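Long-range contact in cell division GTPase FtsZ, diverged (Clostridium botulinum C, PDB 3V3T), which belongs to the tubulin/FtsZ family of cytoskeletal GTPases, as a diverged member related to the TubZ proteins: residues A180-S192 with I203-E217. The protein carries 1 engineered substitution. Numbering follows the deposited sequence.
Sequences ATLFNDFMNMSES and ISKLLTMKKSNVILE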
ATOM      1  N   ALA A 180      -2.621   8.717   0.046  1.00 36.42           N
ATOM      2  CA  ALA A 180      -1.831   9.471   1.000  1.00 40.92           C
ATOM      3  C   ALA A 180      -2.728   9.960   2.131  1.00 43.23           C
ATOM      4  O   ALA A 180      -2.379   9.852   3.312  1.00 40.77           O
ATOM      5  CB  ALA A 180      -1.142  10.624   0.319  1.00 43.79           C
ATOM      6  N   THR A 181      -3.901  10.468   1.775  1.00 37.77           N
ATOM      7  CA  THR A 181      -4.830  10.961   2.785  1.00 34.58           C
ATOM      8  C   THR A 181      -5.297   9.823   3.690  1.00 38.20           C
ATOM      9  O   THR A 181      -5.290   9.950   4.919  1.00 36.92           O
ATOM     10  CB  THR A 181      -6.024  11.690   2.145  1.00 35.10           C
ATOM     11  OG1 THR A 181      -5.533  12.798   1.389  1.00 42.60           O
ATOM     12  CG2 THR A 181      -6.993  12.212   3.208  1.00 37.13           C
ATOM     13  N   LEU A 182      -5.682   8.700   3.093  1.00 32.13           N
ATOM     14  CA  LEU A 182      -6.208   7.597   3.889  1.00 30.11           C
ATOM     15  C   LEU A 182      -5.133   7.046   4.820  1.00 30.45           C
ATOM     16  O   LEU A 182      -5.386   6.762   5.986  1.00 31.30           O
ATOM     17  CB  LEU A 182      -6.769   6.493   3.001  1.00 28.80           C
ATOM     18  CG  LEU A 182      -8.050   6.837   2.240  1.00 34.71           C
ATOM     19  CD1 LEU A 182      -8.379   5.730   1.255  1.00 27.79           C
ATOM     20  CD2 LEU A 182      -9.198   7.043   3.206  1.00 30.27           C
ATOM     21  N   PHE A 183      -3.924   6.904   4.311  1.00 30.34           N
ATOM     22  CA  PHE A 183      -2.865   6.347   5.130  1.00 28.90           C
ATOM     23  C   PHE A 183      -2.483   7.280   6.275  1.00 35.11           C
ATOM     24  O   PHE A 183      -2.326   6.854   7.416  1.00 38.83           O
ATOM     25  CB  PHE A 183      -1.637   6.032   4.281  1.00 25.69           C
ATOM     26  CG  PHE A 183      -0.600   5.278   5.019  1.00 33.79           C
ATOM     27  CD1 PHE A 183      -0.707   3.903   5.167  1.00 27.55           C
ATOM     28  CD2 PHE A 183       0.490   5.932   5.573  1.00 25.45           C
ATOM     29  CE1 PHE A 183       0.277   3.189   5.858  1.00 24.11           C
ATOM     30  CE2 PHE A 183       1.461   5.226   6.255  1.00 29.77           C
ATOM     31  CZ  PHE A 183       1.348   3.848   6.394  1.00 23.59           C
ATOM     32  N   ASN A 184      -2.325   8.556   5.965  1.00 29.81           N
ATOM     33  CA  ASN A 184      -2.021   9.530   6.993  1.00 35.39           C
ATOM     34  C   ASN A 184      -3.157   9.670   8.020  1.00 37.19           C
ATOM     35  O   ASN A 184      -2.904   9.815   9.220  1.00 42.61           O
ATOM     36  CB  ASN A 184      -1.654  10.876   6.364  1.00 34.52           C
ATOM     37  CG  ASN A 184      -1.126  11.857   7.377  1.00 47.28           C
ATOM     38  OD1 ASN A 184      -0.070  11.641   7.980  1.00 37.68           O
ATOM     39  ND2 ASN A 184      -1.859  12.945   7.578  1.00 40.16           N
ATOM     40  N   ASP A 185      -4.405   9.609   7.560  1.00 37.49           N
ATOM     41  CA  ASP A 185      -5.545   9.628   8.484  1.00 41.76           C
ATOM     42  C   ASP A 185      -5.487   8.414   9.396  1.00 41.76           C
ATOM     43  O   ASP A 185      -5.715   8.515  10.598  1.00 36.41           O
ATOM     44  CB  ASP A 185      -6.871   9.635   7.730  1.00 45.38           C
ATOM     45  CG  ASP A 185      -7.167  10.972   7.095  1.00 50.77           C
ATOM     46  OD1 ASP A 185      -6.491  11.966   7.445  1.00 50.34           O
ATOM     47  OD2 ASP A 185      -8.076  11.026   6.248  1.00 49.64           O
ATOM     48  N   PHE A 186      -5.165   7.265   8.807  1.00 32.90           N
ATOM     49  CA  PHE A 186      -4.975   6.032   9.559  1.00 30.30           C
ATOM     50  C   PHE A 186      -3.939   6.222  10.683  1.00 34.07           C
ATOM     51  O   PHE A 186      -4.224   5.968  11.852  1.00 38.70           O
ATOM     52  CB  PHE A 186      -4.619   4.909   8.574  1.00 30.57           C
ATOM     53  CG  PHE A 186      -3.955   3.726   9.191  1.00 29.76           C
ATOM     54  CD1 PHE A 186      -4.357   3.245  10.416  1.00 28.90           C
ATOM     55  CD2 PHE A 186      -2.933   3.072   8.517  1.00 32.88           C
ATOM     56  CE1 PHE A 186      -3.738   2.146  10.966  1.00 30.85           C
ATOM     57  CE2 PHE A 186      -2.321   1.970   9.059  1.00 29.56           C
ATOM     58  CZ  PHE A 186      -2.721   1.505  10.285  1.00 25.56           C
ATOM     59  N   MET A 187      -2.760   6.727  10.340  1.00 31.42           N
ATOM     60  CA  MET A 187      -1.742   7.028  11.344  1.00 33.17           C
ATOM     61  C   MET A 187      -2.164   8.078  12.382  1.00 45.35           C
ATOM     62  O   MET A 187      -1.581   8.148  13.459  1.00 38.36           O
ATOM     63  CB  MET A 187      -0.453   7.480  10.660  1.00 32.95           C
ATOM     64  CG  MET A 187       0.156   6.435   9.748  1.00 33.46           C
ATOM     65  SD  MET A 187       0.700   4.980  10.675  1.00 39.80           S
ATOM     66  CE  MET A 187      -0.803   4.034  10.811  1.00 82.95           C
ATOM     67  N   ASN A 188      -3.155   8.907  12.070  1.00 45.22           N
ATOM     68  CA  ASN A 188      -3.583   9.934  13.032  1.00 43.20           C
ATOM     69  C   ASN A 188      -4.685   9.513  14.013  1.00 48.76           C
ATOM     70  O   ASN A 188      -5.198  10.354  14.750  1.00 56.47           O
ATOM     71  CB  ASN A 188      -4.042  11.206  12.313  1.00 45.43           C
ATOM     72  CG  ASN A 188      -2.898  11.989  11.716  1.00 47.49           C
ATOM     73  OD1 ASN A 188      -1.752  11.904  12.171  1.00 45.17           O
ATOM     74  ND2 ASN A 188      -3.205  12.780  10.697  1.00 49.94           N
ATOM     75  N   MET A 189      -5.064   8.235  14.019  1.00 49.83           N
ATOM     76  CA  MET A 189      -6.151   7.772  14.877  1.00 47.80           C
ATOM     77  C   MET A 189      -5.789   7.846  16.353  1.00 58.91           C
ATOM     78  O   MET A 189      -6.654   7.691  17.219  1.00 56.26           O
ATOM     79  CB  MET A 189      -6.568   6.345  14.518  1.00 48.51           C
ATOM     80  CG  MET A 189      -7.275   6.223  13.190  1.00 45.97           C
ATOM     81  SD  MET A 189      -7.461   4.504  12.704  1.00 47.78           S
ATOM     82  CE  MET A 189      -8.902   4.033  13.650  1.00 69.09           C
ATOM     83  N   SER A 190      -4.513   8.083  16.642  1.00 64.35           N
ATOM     84  CA  SER A 190      -4.072   8.201  18.032  1.00 65.00           C
ATOM     85  C   SER A 190      -4.156   9.626  18.577  1.00 65.47           C
ATOM     86  O   SER A 190      -3.984   9.832  19.779  1.00 68.14           O
ATOM     87  CB  SER A 190      -2.654   7.647  18.217  1.00 61.19           C
ATOM     88  OG  SER A 190      -1.796   8.082  17.174  1.00 64.06           O
ATOM     89  N   GLU A 191      -4.425  10.605  17.712  1.00 64.32           N
ATOM     90  CA  GLU A 191      -4.521  11.994  18.151  0.50 73.77           C
ATOM     91  C   GLU A 191      -5.432  12.111  19.372  1.00 81.29           C
ATOM     92  O   GLU A 191      -6.603  11.725  19.322  1.00 79.62           O
ATOM     93  CB  GLU A 191      -5.003  12.893  17.009  0.50 73.57           C
ATOM     94  CG  GLU A 191      -3.980  13.054  15.888  0.50 73.29           C
ATOM     95  CD  GLU A 191      -4.512  13.840  14.697  0.50 75.05           C
ATOM     96  OE1 GLU A 191      -5.740  13.820  14.459  0.50 76.48           O
ATOM     97  OE2 GLU A 191      -3.694  14.474  13.995  0.50 73.34           O
ATOM     98  N   SER A 192      -4.883  12.645  20.462  1.00 86.83           N
ATOM     99  CA  SER A 192      -5.596  12.718  21.737  1.00 94.23           C
ATOM    100  C   SER A 192      -7.061  13.129  21.584  1.00 95.01           C
ATOM    101  O   SER A 192      -7.414  13.936  20.721  1.00 93.60           O
ATOM    102  CB  SER A 192      -4.872  13.638  22.728  1.00 98.75           C
ATOM    103  OG  SER A 192      -4.989  15.001  22.358  1.00101.24           O
ATOM    104  N   ILE A 203      -2.297   1.026  16.768  1.00 47.60           N
ATOM    105  CA  ILE A 203      -1.958   1.477  15.426  1.00 38.24           C
ATOM    106  C   ILE A 203      -0.765   0.678  14.942  1.00 39.29           C
ATOM    107  O   ILE A 203      -0.744   0.193  13.807  1.00 39.62           O
ATOM    108  CB  ILE A 203      -1.646   2.974  15.414  1.00 42.25           C
ATOM    109  CG1 ILE A 203      -2.948   3.777  15.360  1.00 40.99           C
ATOM    110  CG2 ILE A 203      -0.791   3.334  14.231  1.00 36.82           C
ATOM    111  CD1 ILE A 203      -2.776   5.234  15.726  1.00 51.86           C
ATOM    112  N   SER A 204       0.219   0.516  15.818  1.00 44.81           N
ATOM    113  CA  SER A 204       1.364  -0.347  15.527  1.00 46.14           C
ATOM    114  C   SER A 204       0.906  -1.765  15.144  1.00 40.41           C
ATOM    115  O   SER A 204       1.318  -2.302  14.113  1.00 34.46           O
ATOM    116  CB  SER A 204       2.321  -0.389  16.725  1.00 49.61           C
ATOM    117  OG  SER A 204       3.333  -1.361  16.536  1.00 52.66           O
ATOM    118  N   LYS A 205       0.047  -2.363  15.967  1.00 34.87           N
ATOM    119  CA  LYS A 205      -0.470  -3.705  15.674  1.00 36.63           C
ATOM    120  C   LYS A 205      -1.195  -3.799  14.330  1.00 38.13           C
ATOM    121  O   LYS A 205      -1.091  -4.805  13.631  1.00 41.36           O
ATOM    122  CB  LYS A 205      -1.370  -4.206  16.813  1.00 43.98           C
ATOM    123  CG  LYS A 205      -0.582  -4.885  17.928  1.00 51.10           C
ATOM    124  CD  LYS A 205      -1.319  -4.895  19.245  1.00 60.65           C
ATOM    125  CE  LYS A 205      -0.434  -5.503  20.338  1.00 76.55           C
ATOM    126  NZ  LYS A 205      -1.066  -5.447  21.697  1.00 83.40           N
ATOM    127  N   LEU A 206      -1.944  -2.762  13.971  1.00 36.37           N
ATOM    128  CA  LEU A 206      -2.609  -2.751  12.675  1.00 31.48           C
ATOM    129  C   LEU A 206      -1.573  -2.668  11.538  1.00 33.84           C
ATOM    130  O   LEU A 206      -1.741  -3.288  10.498  1.00 29.91           O
ATOM    131  CB  LEU A 206      -3.607  -1.596  12.582  1.00 26.69           C
ATOM    132  CG  LEU A 206      -4.877  -1.705  13.431  1.00 31.07           C
ATOM    133  CD1 LEU A 206      -5.482  -0.332  13.703  1.00 29.87           C
ATOM    134  CD2 LEU A 206      -5.915  -2.652  12.814  1.00 31.21           C
ATOM    135  N   LEU A 207      -0.514  -1.892  11.757  1.00 35.49           N
ATOM    136  CA  LEU A 207       0.562  -1.720  10.797  1.00 38.64           C
ATOM    137  C   LEU A 207       1.373  -2.993  10.580  1.00 42.17           C
ATOM    138  O   LEU A 207       1.881  -3.237   9.486  1.00 36.77           O
ATOM    139  CB  LEU A 207       1.526  -0.654  11.301  1.00 45.01           C
ATOM    140  CG  LEU A 207       1.362   0.778  10.811  1.00 47.56           C
ATOM    141  CD1 LEU A 207       2.386   1.673  11.527  1.00 45.77           C
ATOM    142  CD2 LEU A 207       1.499   0.858   9.284  1.00 35.47           C
ATOM    143  N   THR A 208       1.514  -3.795  11.627  1.00 42.79           N
ATOM    144  CA  THR A 208       2.370  -4.966  11.530  1.00 45.44           C
ATOM    145  C   THR A 208       1.608  -6.243  11.165  1.00 46.36           C
ATOM    146  O   THR A 208       2.215  -7.303  11.007  1.00 44.29           O
ATOM    147  CB  THR A 208       3.239  -5.157  12.808  1.00 44.30           C
ATOM    148  OG1 THR A 208       2.409  -5.338  13.964  1.00 47.95           O
ATOM    149  CG2 THR A 208       4.128  -3.948  13.023  1.00 39.27           C
ATOM    150  N   MET A 209       0.288  -6.132  11.011  1.00 38.35           N
ATOM    151  CA  MET A 209      -0.529  -7.282  10.623  1.00 33.64           C
ATOM    152  C   MET A 209      -0.258  -7.645   9.169  1.00 35.91           C
ATOM    153  O   MET A 209      -0.194  -6.776   8.308  1.00 37.42           O
ATOM    154  CB  MET A 209      -2.017  -6.995  10.810  1.00 32.43           C
ATOM    155  CG  MET A 209      -2.919  -8.079  10.252  1.00 32.82           C
ATOM    156  SD  MET A 209      -2.698  -9.679  11.062  1.00 34.46           S
ATOM    157  CE  MET A 209      -3.151  -9.313  12.745  1.00 33.25           C
ATOM    158  N   LYS A 210      -0.099  -8.937   8.904  1.00 35.49           N
ATOM    159  CA  LYS A 210       0.293  -9.394   7.585  1.00 31.79           C
ATOM    160  C   LYS A 210      -0.919  -9.620   6.693  1.00 27.66           C
ATOM    161  O   LYS A 210      -2.050  -9.644   7.165  1.00 34.03           O
ATOM    162  CB  LYS A 210       1.104 -10.679   7.680  1.00 30.13           C
ATOM    163  CG  LYS A 210       2.227 -10.634   8.697  1.00 40.42           C
ATOM    164  CD  LYS A 210       3.199  -9.520   8.397  1.00 45.83           C
ATOM    165  CE  LYS A 210       4.356  -9.591   9.377  1.00 59.59           C
ATOM    166  NZ  LYS A 210       4.634 -11.015   9.751  1.00 62.56           N
ATOM    167  N   LYS A 211      -0.649  -9.804   5.405  1.00 28.86           N
ATOM    168  CA  LYS A 211      -1.678  -9.903   4.385  1.00 21.90           C
ATOM    169  C   LYS A 211      -2.216  -8.522   4.081  1.00 27.19           C
ATOM    170  O   LYS A 211      -1.518  -7.505   4.243  1.00 25.27           O
ATOM    171  CB  LYS A 211      -2.790 -10.857   4.830  1.00 26.74           C
ATOM    172  CG  LYS A 211      -2.303 -12.311   4.890  1.00 36.94           C
ATOM    173  CD  LYS A 211      -2.919 -13.086   6.047  1.00 56.76           C
ATOM    174  CE  LYS A 211      -4.269 -13.673   5.708  1.00 66.06           C
ATOM    175  NZ  LYS A 211      -4.909 -14.271   6.930  1.00 73.20           N
ATOM    176  N   SER A 212      -3.472  -8.472   3.675  1.00 27.18           N
ATOM    177  CA  SER A 212      -3.980  -7.277   3.046  1.00 24.31           C
ATOM    178  C   SER A 212      -4.689  -6.330   3.985  1.00 20.48           C
ATOM    179  O   SER A 212      -5.491  -6.719   4.825  1.00 27.52           O
ATOM    180  CB  SER A 212      -4.877  -7.629   1.857  1.00 29.47           C
ATOM    181  OG  SER A 212      -4.213  -7.293   0.665  1.00 38.54           O
ATOM    182  N   ASN A 213      -4.382  -5.063   3.782  1.00 20.06           N
ATOM    183  CA  ASN A 213      -4.976  -4.017   4.569  0.57 25.27           C
ATOM    184  C   ASN A 213      -5.836  -3.116   3.658  1.00 29.70           C
ATOM    185  O   ASN A 213      -5.494  -2.858   2.504  1.00 22.39           O
ATOM    186  CB  ASN A 213      -3.869  -3.255   5.324  0.57 23.15           C
ATOM    187  CG  ASN A 213      -3.145  -4.133   6.377  0.57 44.98           C
ATOM    188  OD1 ASN A 213      -3.318  -5.365   6.436  0.57 35.80           O
ATOM    189  ND2 ASN A 213      -2.320  -3.488   7.207  0.57 46.87           N
ATOM    190  N   VAL A 214      -6.991  -2.692   4.168  1.00 21.28           N
ATOM    191  CA  VAL A 214      -7.849  -1.763   3.429  1.00 20.16           C
ATOM    192  C   VAL A 214      -8.289  -0.629   4.386  1.00 29.39           C
ATOM    193  O   VAL A 214      -8.647  -0.881   5.536  1.00 29.73           O
ATOM    194  CB  VAL A 214      -9.074  -2.478   2.794  1.00 34.90           C
ATOM    195  CG1 VAL A 214     -10.134  -1.471   2.356  1.00 35.81           C
ATOM    196  CG2 VAL A 214      -8.633  -3.311   1.606  1.00 28.58           C
ATOM    197  N   ILE A 215      -8.221   0.616   3.919  1.00 24.38           N
ATOM    198  CA  ILE A 215      -8.601   1.769   4.731  1.00 27.84           C
ATOM    199  C   ILE A 215      -9.843   2.393   4.112  1.00 30.80           C
ATOM    200  O   ILE A 215      -9.852   2.678   2.916  1.00 32.78           O
ATOM    201  CB  ILE A 215      -7.467   2.836   4.764  1.00 30.61           C
ATOM    202  CG1 ILE A 215      -6.149   2.213   5.228  1.00 25.03           C
ATOM    203  CG2 ILE A 215      -7.860   4.028   5.640  1.00 30.54           C
ATOM    204  CD1 ILE A 215      -4.959   3.150   5.147  1.00 29.60           C
ATOM    205  N   LEU A 216     -10.886   2.597   4.915  1.00 28.52           N
ATOM    206  CA  LEU A 216     -12.132   3.199   4.426  1.00 33.48           C
ATOM    207  C   LEU A 216     -12.518   4.432   5.217  1.00 36.27           C
ATOM    208  O   LEU A 216     -12.431   4.442   6.437  1.00 46.18           O
ATOM    209  CB  LEU A 216     -13.290   2.208   4.529  1.00 29.69           C
ATOM    210  CG  LEU A 216     -13.113   0.867   3.806  1.00 31.91           C
ATOM    211  CD1 LEU A 216     -14.198  -0.120   4.247  1.00 31.93           C
ATOM    212  CD2 LEU A 216     -13.140   1.067   2.298  1.00 28.75           C
ATOM    213  N   GLU A 217     -12.963   5.470   4.520  1.00 38.56           N
ATOM    214  CA  GLU A 217     -13.620   6.582   5.183  1.00 37.57           C
ATOM    215  C   GLU A 217     -15.063   6.743   4.684  1.00 47.38           C
ATOM    216  O   GLU A 217     -15.350   6.576   3.498  1.00 45.91           O
ATOM    217  CB  GLU A 217     -12.796   7.864   5.055  1.00 37.74           C
ATOM    218  CG  GLU A 217     -11.515   7.816   5.894  1.00 38.94           C
ATOM    219  CD  GLU A 217     -10.664   9.064   5.777  1.00 42.45           C
ATOM    220  OE1 GLU A 217     -11.084  10.022   5.107  1.00 48.89           O
ATOM    221  OE2 GLU A 217      -9.562   9.092   6.363  1.00 50.98           O
TER
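Phe-186 projects from helix 180-187 into the angle between helix 203-208 and strand 211-217. A chi1 of 160° swings the ring away from the backbone N, toward helix 203-208, where its CZ meets Leu-206 CB at 4.0 Å and its CE2 meets Leu-207 CD2, while CB and CD2 rest on Ile-215 CD1. Its neighbour in the same helix, Met-187, sets CE over the centre of one ring face; the modelled 3.0 Å height above the plane is unusually short and doubtful. The Met-187 chain is bent at chi2 and chi3, so that CE also reaches Ile-203 CG2 at 3.5 Å and SD meets Leu-207 CD1 tip to tip. Leu-207 CD2 touches both rings, meeting Phe-183 CZ as well as Phe-186 CE2. Past the end of helix 180-187, the CG1 branch of Ile-203 carries CD1 against Met-189 and Ser-190, 3.3 Å from Ser-190 OG.

On the strand side, Ile-215 points at the helix, its CG2 3.8 Å from Leu-182 CB and its CD1 against Phe-183 CA. Leu-182 and Glu-217 run past one another in opposite directions, Leu-182 CD2 lying 3.6 Å from Glu-217 CG. The extended Glu-217 chain ends at Asp-185, where the two carboxylates are nearly coplanar (17°) and Asp-185 OD2 stands only 2.4 Å from Glu-217 OE2; one acid probably retains a proton. Lys-279 forms a salt bridge to Asp-185 OD2, which would ease the gathered negative charge.

By topology, helix 172-187 corresponds to the central core helix of the tubulin/FtsZ fold, here joined to the first helix and strand of the TubZ-like C-terminal domain. Its 180-187 part crosses strand 211-217 almost perpendicularly (92°), the axes 8.6 Å apart at their closest. That strand runs parallel to 160-165 and antiparallel to 281-287, whose Val-283 also touches Phe-186.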